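Local coordinates for putative glutathione-regulated potassium-efflux system protein KefB (Vibrio parahaemolyticus RIMD 2210633, PDB 3C85) that probably belongs to a membrane antiporter for potassium efflux, of which this chain is the TrkA-N domain, a Rossmann-type domain that binds AMP, at residues Ala40-Leu45 with Lys64-Ile69; Leu108-Met113 with Gln134-Ala139. All coordinates share one frame; numbering follows the deposited sequence.

Contact 1: Ala40-Leu45 with Lys64-Ile69; sequences AQVLIL and KISLGI
Ile65 O takes two backbone donors from 40-45. Gln41 N lies 2.8 Å from Ile65 O and Val42 N 3.0 Å from Ile65 O. They reach the oxygen from opposite faces of its carbonyl plane, so one acceptor serves two successive amides where the strands begin. From there the pairing is a regular parallel ladder. Leu67 N gives its hydrogen to Val42 O, Ile44 N to Leu67 O and Ile69 N to Ile44 O. The bond from Ile44 N to Leu67 O is the straightest, 172° at the hydrogen.

Side chains from the two strands meet on both faces. On one, Leu45 and Ile69 lie side by side and point the same way, with Leu45 CD2 3.6 Å from Ile69 CG1. The methyl Leu43 CD1 reaches both Leu67 CD2 and Ile69 CG1, the latter at 3.8 Å from it. CG of Leu43 stands opposite the backbone N (chi1 -160°), which helps carry that methyl across to the neighbouring strand. Ala40 CB rests on Leu67 CB.

Strands 42-45 and 66-70, with helix 49-62 linking them, form the first beta-alpha-beta unit of a Rossmann-type fold. On the face covered by helix 49-62, Ser66 OG sits 3.6 Å from Val42 CB and 3.9 Å from Ile44 CD1. Val42 CG2 also meets Ile65 CD1. Tyr55 and Leu58 of that helix cover this face, and Phe179 of the second subunit packs on Gln41, Val42 and Ile65. On the other face, Trp97 lies against Leu43 and Leu45, and Phe96 against Ile69. Leu45 also touches Ala91, a residue of the AMP site.

Contact 2: Leu108-Met113 with Gln134-Ala139; sequences LVLLAM and QIAAIA
Leu111 and Ile135 meet through branches set by their first torsions. Leu111 CG stands opposite its own carbonyl carbon (chi1 -56°). Ile135 has CG1 in the same position (chi1 -57°), which puts CG2 opposite the backbone N. The two side chains cross at an angle, with Leu111 CG 4.0 Å from Ile135 CG2. Their strands, 108-111 and 134-139, are joined through helix 116-128 as a beta-alpha-beta unit of the Rossmann-type fold.

Ala137 CB lies 4.1 Å from Leu111 CB on the same face. Helix 116-128 covers this side: Leu123 and Leu126 touch Ile135, and Asn119 touches Leu111. On the other face Leu110 CD2 is 3.9 Å from Ala136 CB. There Phe167 and Val171 of the second subunit pack on Leu110 and Ala136 respectively.

Three backbone hydrogen bonds join the parallel strands. Val109 N donates to Gln134 O at 3.0 Å. Gln134 O also accepts a hydrogen bond from Tyr131 OH. Ala136 N then donates to Val109 O, and Leu111 N to Ala136 O at 2.8 Å.

Past Leu111 the strands part, and direct pairing gives way to a water bridge. Water 1 donates to Leu111 O at 2.7 Å and accepts from Ile138 N at 2.9 Å.

In the fold
Contact 1 closes before contact 2 opens along the chain, and their centres lie about 11 Å apart. Both belong to one six-stranded parallel sheet. Strands 42-45 and 108-111 are neighbours in it, so the contacts give a continuous order 66-70, 42-45, 108-111, 134-139. Leu43 N and O probably hydrogen-bond to Leu108 O and Leu110 N. Between the contacts the chain forms helix 73-81 and strand 86-88 at the sheet edge, then crosses back through helix 94-98 to strand 108-111. This central crossover is characteristic of Rossmann-type nucleotide-binding domains. The side chains of Leu45 and Leu111 lie about 4 and 7 Å from that of Ala91, so both units help frame the AMP site.

Contact 1: Ala40-Leu45 with Lys64-Ile69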
ATOM      1  N   ALA A  40      10.099   1.826 -23.501  1.00 27.56           N
ATOM      2  CA  ALA A  40       9.778   1.628 -22.070  1.00 28.13           C
ATOM      3  C   ALA A  40      11.024   1.792 -21.209  1.00 28.72           C
ATOM      4  O   ALA A  40      12.079   1.231 -21.519  1.00 29.84           O
ATOM      5  CB  ALA A  40       9.143   0.236 -21.838  1.00 27.45           C
ATOM      6  N   GLN A  41      10.903   2.583 -20.145  1.00 28.87           N
ATOM      7  CA  GLN A  41      11.994   2.826 -19.226  1.00 28.00           C
ATOM      8  C   GLN A  41      11.782   2.046 -17.927  1.00 27.19           C
ATOM      9  O   GLN A  41      12.722   1.878 -17.140  1.00 26.90           O
ATOM     10  CB  GLN A  41      12.078   4.302 -18.927  1.00 28.88           C
ATOM     11  CG  GLN A  41      12.509   5.145 -20.136  1.00 31.04           C
ATOM     12  CD  GLN A  41      12.587   6.605 -19.808  1.00 35.13           C
ATOM     13  OE1 GLN A  41      11.669   7.389 -20.108  1.00 39.28           O
ATOM     14  NE2 GLN A  41      13.677   6.998 -19.213  1.00 32.36           N
ATOM     15  N   VAL A  42      10.547   1.571 -17.705  1.00 25.88           N
ATOM     16  CA  VAL A  42      10.190   0.794 -16.500  1.00 24.57           C
ATOM     17  C   VAL A  42       9.564  -0.505 -16.989  1.00 24.62           C
ATOM     18  O   VAL A  42       8.708  -0.466 -17.856  1.00 24.01           O
ATOM     19  CB  VAL A  42       9.170   1.550 -15.573  1.00 24.67           C
ATOM     20  CG1 VAL A  42       8.868   0.738 -14.304  1.00 24.14           C
ATOM     21  CG2 VAL A  42       9.713   2.932 -15.171  1.00 25.09           C
ATOM     22  N   LEU A  43      10.031  -1.640 -16.477  1.00 22.74           N
ATOM     23  CA  LEU A  43       9.379  -2.919 -16.706  1.00 23.73           C
ATOM     24  C   LEU A  43       8.656  -3.263 -15.409  1.00 22.55           C
ATOM     25  O   LEU A  43       9.284  -3.258 -14.341  1.00 23.80           O
ATOM     26  CB  LEU A  43      10.425  -3.971 -16.993  1.00 24.31           C
ATOM     27  CG  LEU A  43      10.143  -5.274 -17.682  1.00 29.65           C
ATOM     28  CD1 LEU A  43       9.328  -5.122 -18.987  1.00 33.42           C
ATOM     29  CD2 LEU A  43      11.537  -5.828 -18.020  1.00 32.65           C
ATOM     30  N   ILE A  44       7.348  -3.510 -15.469  1.00 21.88           N
ATOM     31  CA  ILE A  44       6.599  -3.864 -14.234  1.00 21.12           C
ATOM     32  C   ILE A  44       6.207  -5.336 -14.330  1.00 21.53           C
ATOM     33  O   ILE A  44       5.423  -5.726 -15.151  1.00 21.83           O
ATOM     34  CB  ILE A  44       5.367  -2.975 -14.016  1.00 21.45           C
ATOM     35  CG1 ILE A  44       5.822  -1.491 -13.993  1.00 19.27           C
ATOM     36  CG2 ILE A  44       4.621  -3.378 -12.714  1.00 21.07           C
ATOM     37  CD1 ILE A  44       4.672  -0.529 -13.849  1.00 20.07           C
ATOM     38  N   LEU A  45       6.808  -6.172 -13.519  1.00 22.48           N
ATOM     39  CA  LEU A  45       6.542  -7.594 -13.648  1.00 21.88           C
ATOM     40  C   LEU A  45       5.388  -7.958 -12.706  1.00 24.02           C
ATOM     41  O   LEU A  45       5.580  -8.033 -11.478  1.00 24.28           O
ATOM     42  CB  LEU A  45       7.803  -8.368 -13.278  1.00 22.69           C
ATOM     43  CG  LEU A  45       9.049  -8.059 -14.149  1.00 25.02           C
ATOM     44  CD1 LEU A  45      10.239  -8.882 -13.653  1.00 24.95           C
ATOM     45  CD2 LEU A  45       8.739  -8.401 -15.604  1.00 25.39           C
ATOM     46  N   LYS A  64       3.815   7.884 -20.383  1.00 37.03           N
ATOM     47  CA  LYS A  64       3.751   6.491 -20.814  1.00 36.84           C
ATOM     48  C   LYS A  64       5.154   5.810 -20.875  1.00 35.10           C
ATOM     49  O   LYS A  64       5.689   5.530 -21.956  1.00 35.40           O
ATOM     50  CB  LYS A  64       3.053   6.474 -22.180  1.00 38.18           C
ATOM     51  CG  LYS A  64       2.886   5.134 -22.887  1.00 40.29           C
ATOM     52  CD  LYS A  64       1.543   4.493 -22.546  1.00 43.18           C
ATOM     53  CE  LYS A  64       0.937   3.886 -23.782  1.00 43.44           C
ATOM     54  NZ  LYS A  64      -0.331   3.172 -23.561  1.00 43.32           N
ATOM     55  N   ILE A  65       5.712   5.510 -19.713  1.00 32.36           N
ATOM     56  CA  ILE A  65       7.107   5.069 -19.609  1.00 30.52           C
ATOM     57  C   ILE A  65       7.251   3.611 -19.219  1.00 29.68           C
ATOM     58  O   ILE A  65       8.399   3.100 -19.113  1.00 28.73           O
ATOM     59  CB  ILE A  65       7.873   5.912 -18.585  1.00 30.10           C
ATOM     60  CG1 ILE A  65       7.211   5.855 -17.199  1.00 29.35           C
ATOM     61  CG2 ILE A  65       7.960   7.344 -19.069  1.00 31.85           C
ATOM     62  CD1 ILE A  65       8.180   6.260 -16.038  1.00 30.05           C
ATOM     63  N   SER A  66       6.109   2.950 -18.991  1.00 27.42           N
ATOM     64  CA  SER A  66       6.142   1.587 -18.450  1.00 25.87           C
ATOM     65  C   SER A  66       5.633   0.520 -19.403  1.00 25.73           C
ATOM     66  O   SER A  66       4.773   0.797 -20.234  1.00 25.45           O
ATOM     67  CB  SER A  66       5.315   1.485 -17.154  1.00 26.16           C
ATOM     68  OG  SER A  66       5.739   2.395 -16.147  1.00 25.13           O
ATOM     69  N   LEU A  67       6.148  -0.703 -19.221  1.00 24.45           N
ATOM     70  CA  LEU A  67       5.655  -1.913 -19.884  1.00 23.22           C
ATOM     71  C   LEU A  67       5.355  -2.951 -18.790  1.00 23.44           C
ATOM     72  O   LEU A  67       6.236  -3.328 -18.033  1.00 22.21           O
ATOM     73  CB  LEU A  67       6.711  -2.465 -20.849  1.00 24.00           C
ATOM     74  CG  LEU A  67       6.335  -3.801 -21.503  1.00 22.57           C
ATOM     75  CD1 LEU A  67       5.060  -3.665 -22.396  1.00 22.43           C
ATOM     76  CD2 LEU A  67       7.535  -4.357 -22.342  1.00 22.91           C
ATOM     77  N   GLY A  68       4.102  -3.404 -18.721  1.00 23.06           N
ATOM     78  CA  GLY A  68       3.684  -4.393 -17.732  1.00 22.59           C
ATOM     79  C   GLY A  68       3.779  -5.762 -18.363  1.00 23.02           C
ATOM     80  O   GLY A  68       3.519  -5.910 -19.547  1.00 24.17           O
ATOM     81  N   ILE A  69       4.211  -6.744 -17.570  1.00 23.19           N
ATOM     82  CA  ILE A  69       4.265  -8.150 -17.970  1.00 23.86           C
ATOM     83  C   ILE A  69       3.318  -8.894 -17.028  1.00 24.64           C
ATOM     84  O   ILE A  69       3.406  -8.738 -15.798  1.00 24.88           O
ATOM     85  CB  ILE A  69       5.720  -8.735 -17.841  1.00 24.19           C
ATOM     86  CG1 ILE A  69       6.754  -7.826 -18.543  1.00 24.83           C
ATOM     87  CG2 ILE A  69       5.749 -10.240 -18.233  1.00 23.67           C
ATOM     88  CD1 ILE A  69       6.503  -7.511 -20.004  1.00 27.75           C
TER

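Contact 2: Leu108-Met113 with Gln134-Ala139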
ATOM      1  N   LEU A 108      14.595   0.818 -14.802  1.00 28.73           N
ATOM      2  CA  LEU A 108      13.956   0.373 -13.582  1.00 27.91           C
ATOM      3  C   LEU A 108      13.046  -0.824 -13.814  1.00 26.49           C
ATOM      4  O   LEU A 108      12.226  -0.849 -14.752  1.00 27.57           O
ATOM      5  CB  LEU A 108      13.194   1.535 -12.939  1.00 27.80           C
ATOM      6  CG  LEU A 108      12.408   1.179 -11.663  1.00 27.01           C
ATOM      7  CD1 LEU A 108      13.364   0.762 -10.489  1.00 25.65           C
ATOM      8  CD2 LEU A 108      11.446   2.339 -11.277  1.00 28.71           C
ATOM      9  N   VAL A 109      13.233  -1.855 -12.997  1.00 25.29           N
ATOM     10  CA  VAL A 109      12.333  -2.988 -12.997  1.00 23.81           C
ATOM     11  C   VAL A 109      11.615  -3.022 -11.637  1.00 22.52           C
ATOM     12  O   VAL A 109      12.277  -2.940 -10.587  1.00 22.22           O
ATOM     13  CB  VAL A 109      13.056  -4.336 -13.246  1.00 23.30           C
ATOM     14  CG1 VAL A 109      12.024  -5.476 -13.180  1.00 24.34           C
ATOM     15  CG2 VAL A 109      13.802  -4.329 -14.588  1.00 24.87           C
ATOM     16  N   LEU A 110      10.274  -3.123 -11.655  1.00 21.41           N
ATOM     17  CA  LEU A 110       9.470  -3.319 -10.427  1.00 21.09           C
ATOM     18  C   LEU A 110       9.028  -4.769 -10.300  1.00 21.62           C
ATOM     19  O   LEU A 110       8.402  -5.302 -11.199  1.00 21.53           O
ATOM     20  CB  LEU A 110       8.241  -2.410 -10.394  1.00 21.42           C
ATOM     21  CG  LEU A 110       8.559  -0.900 -10.473  1.00 21.01           C
ATOM     22  CD1 LEU A 110       7.250  -0.099 -10.298  1.00 22.16           C
ATOM     23  CD2 LEU A 110       9.564  -0.480  -9.401  1.00 23.39           C
ATOM     24  N   LEU A 111       9.399  -5.427  -9.231  1.00 20.58           N
ATOM     25  CA  LEU A 111       9.006  -6.780  -9.008  1.00 21.68           C
ATOM     26  C   LEU A 111       7.677  -6.821  -8.219  1.00 21.56           C
ATOM     27  O   LEU A 111       7.647  -6.586  -7.056  1.00 21.60           O
ATOM     28  CB  LEU A 111      10.093  -7.533  -8.274  1.00 21.40           C
ATOM     29  CG  LEU A 111      11.492  -7.568  -8.880  1.00 22.79           C
ATOM     30  CD1 LEU A 111      12.386  -8.432  -8.022  1.00 23.03           C
ATOM     31  CD2 LEU A 111      11.383  -8.089 -10.213  1.00 25.10           C
ATOM     32  N   ALA A 112       6.592  -7.099  -8.915  1.00 21.72           N
ATOM     33  CA  ALA A 112       5.252  -7.013  -8.377  1.00 22.10           C
ATOM     34  C   ALA A 112       4.416  -8.250  -8.647  1.00 23.23           C
ATOM     35  O   ALA A 112       3.253  -8.168  -8.887  1.00 23.42           O
ATOM     36  CB  ALA A 112       4.591  -5.836  -8.874  1.00 20.87           C
HETATM   37  N   MSE A 113       5.081  -9.400  -8.642  1.00 20.00           N
HETATM   38  CA  MSE A 113       4.418 -10.672  -8.878  1.00 20.00           C
HETATM   39  C   MSE A 113       3.533 -10.989  -7.686  1.00 20.00           C
HETATM   40  O   MSE A 113       3.677 -10.385  -6.624  1.00 20.00           O
HETATM   41  CB  MSE A 113       5.445 -11.785  -9.086  1.00 20.00           C
HETATM   42  CG  MSE A 113       6.568 -11.424 -10.045  1.00 20.00           C
HETATM   43 SE   MSE A 113       6.154 -11.880 -11.894  1.00 20.00          SE
HETATM   44  CE  MSE A 113       7.567 -13.187 -12.206  1.00 20.00           C
ATOM     45  N   GLN A 134      18.231  -0.442 -12.236  1.00 29.54           N
ATOM     46  CA  GLN A 134      17.834  -0.600 -10.857  1.00 29.57           C
ATOM     47  C   GLN A 134      16.639  -1.535 -10.759  1.00 27.70           C
ATOM     48  O   GLN A 134      15.949  -1.744 -11.699  1.00 27.37           O
ATOM     49  CB  GLN A 134      17.555   0.761 -10.241  1.00 28.57           C
ATOM     50  CG  GLN A 134      18.722   1.732 -10.329  1.00 32.93           C
ATOM     51  CD  GLN A 134      18.513   2.992  -9.587  1.00 32.86           C
ATOM     52  OE1 GLN A 134      19.064   3.173  -8.536  1.00 41.66           O
ATOM     53  NE2 GLN A 134      17.733   3.861 -10.117  1.00 33.58           N
ATOM     54  N   ILE A 135      16.450  -2.114  -9.608  1.00 26.54           N
ATOM     55  CA  ILE A 135      15.356  -3.014  -9.380  1.00 25.93           C
ATOM     56  C   ILE A 135      14.764  -2.698  -8.016  1.00 25.55           C
ATOM     57  O   ILE A 135      15.477  -2.522  -7.077  1.00 25.06           O
ATOM     58  CB  ILE A 135      15.825  -4.423  -9.363  1.00 25.62           C
ATOM     59  CG1 ILE A 135      16.543  -4.787 -10.648  1.00 26.41           C
ATOM     60  CG2 ILE A 135      14.737  -5.320  -9.103  1.00 24.17           C
ATOM     61  CD1 ILE A 135      17.288  -6.071 -10.569  1.00 27.79           C
ATOM     62  N   ALA A 136      13.451  -2.624  -7.957  1.00 25.47           N
ATOM     63  CA  ALA A 136      12.721  -2.510  -6.720  1.00 24.55           C
ATOM     64  C   ALA A 136      11.682  -3.598  -6.567  1.00 24.32           C
ATOM     65  O   ALA A 136      11.179  -4.107  -7.496  1.00 24.65           O
ATOM     66  CB  ALA A 136      12.139  -1.214  -6.563  1.00 24.66           C
ATOM     67  N   ALA A 137      11.423  -3.952  -5.333  1.00 24.56           N
ATOM     68  CA  ALA A 137      10.574  -5.093  -4.989  1.00 23.42           C
ATOM     69  C   ALA A 137       9.642  -4.758  -3.837  1.00 23.67           C
ATOM     70  O   ALA A 137       9.879  -3.810  -3.056  1.00 22.08           O
ATOM     71  CB  ALA A 137      11.425  -6.274  -4.658  1.00 24.38           C
ATOM     72  N   ILE A 138       8.572  -5.523  -3.721  1.00 22.98           N
ATOM     73  CA  ILE A 138       7.607  -5.315  -2.676  1.00 23.67           C
ATOM     74  C   ILE A 138       7.247  -6.673  -2.162  1.00 24.24           C
ATOM     75  O   ILE A 138       7.150  -7.578  -2.904  1.00 25.43           O
ATOM     76  CB  ILE A 138       6.378  -4.549  -3.185  1.00 23.25           C
ATOM     77  CG1 ILE A 138       5.576  -3.918  -2.063  1.00 23.99           C
ATOM     78  CG2 ILE A 138       5.552  -5.376  -4.098  1.00 25.10           C
ATOM     79  CD1 ILE A 138       4.664  -2.890  -2.524  1.00 24.58           C
ATOM     80  N   ALA A 139       7.101  -6.796  -0.859  1.00 23.24           N
ATOM     81  CA  ALA A 139       6.771  -8.048  -0.246  1.00 22.39           C
ATOM     82  C   ALA A 139       6.005  -7.899   1.079  1.00 22.74           C
ATOM     83  O   ALA A 139       5.739  -6.837   1.507  1.00 22.01           O
ATOM     84  CB  ALA A 139       7.994  -8.860  -0.056  1.00 22.64           C
TER
HETATM   85  O   HOH W   1       8.900  -8.041  -5.123  1.00 30.00           O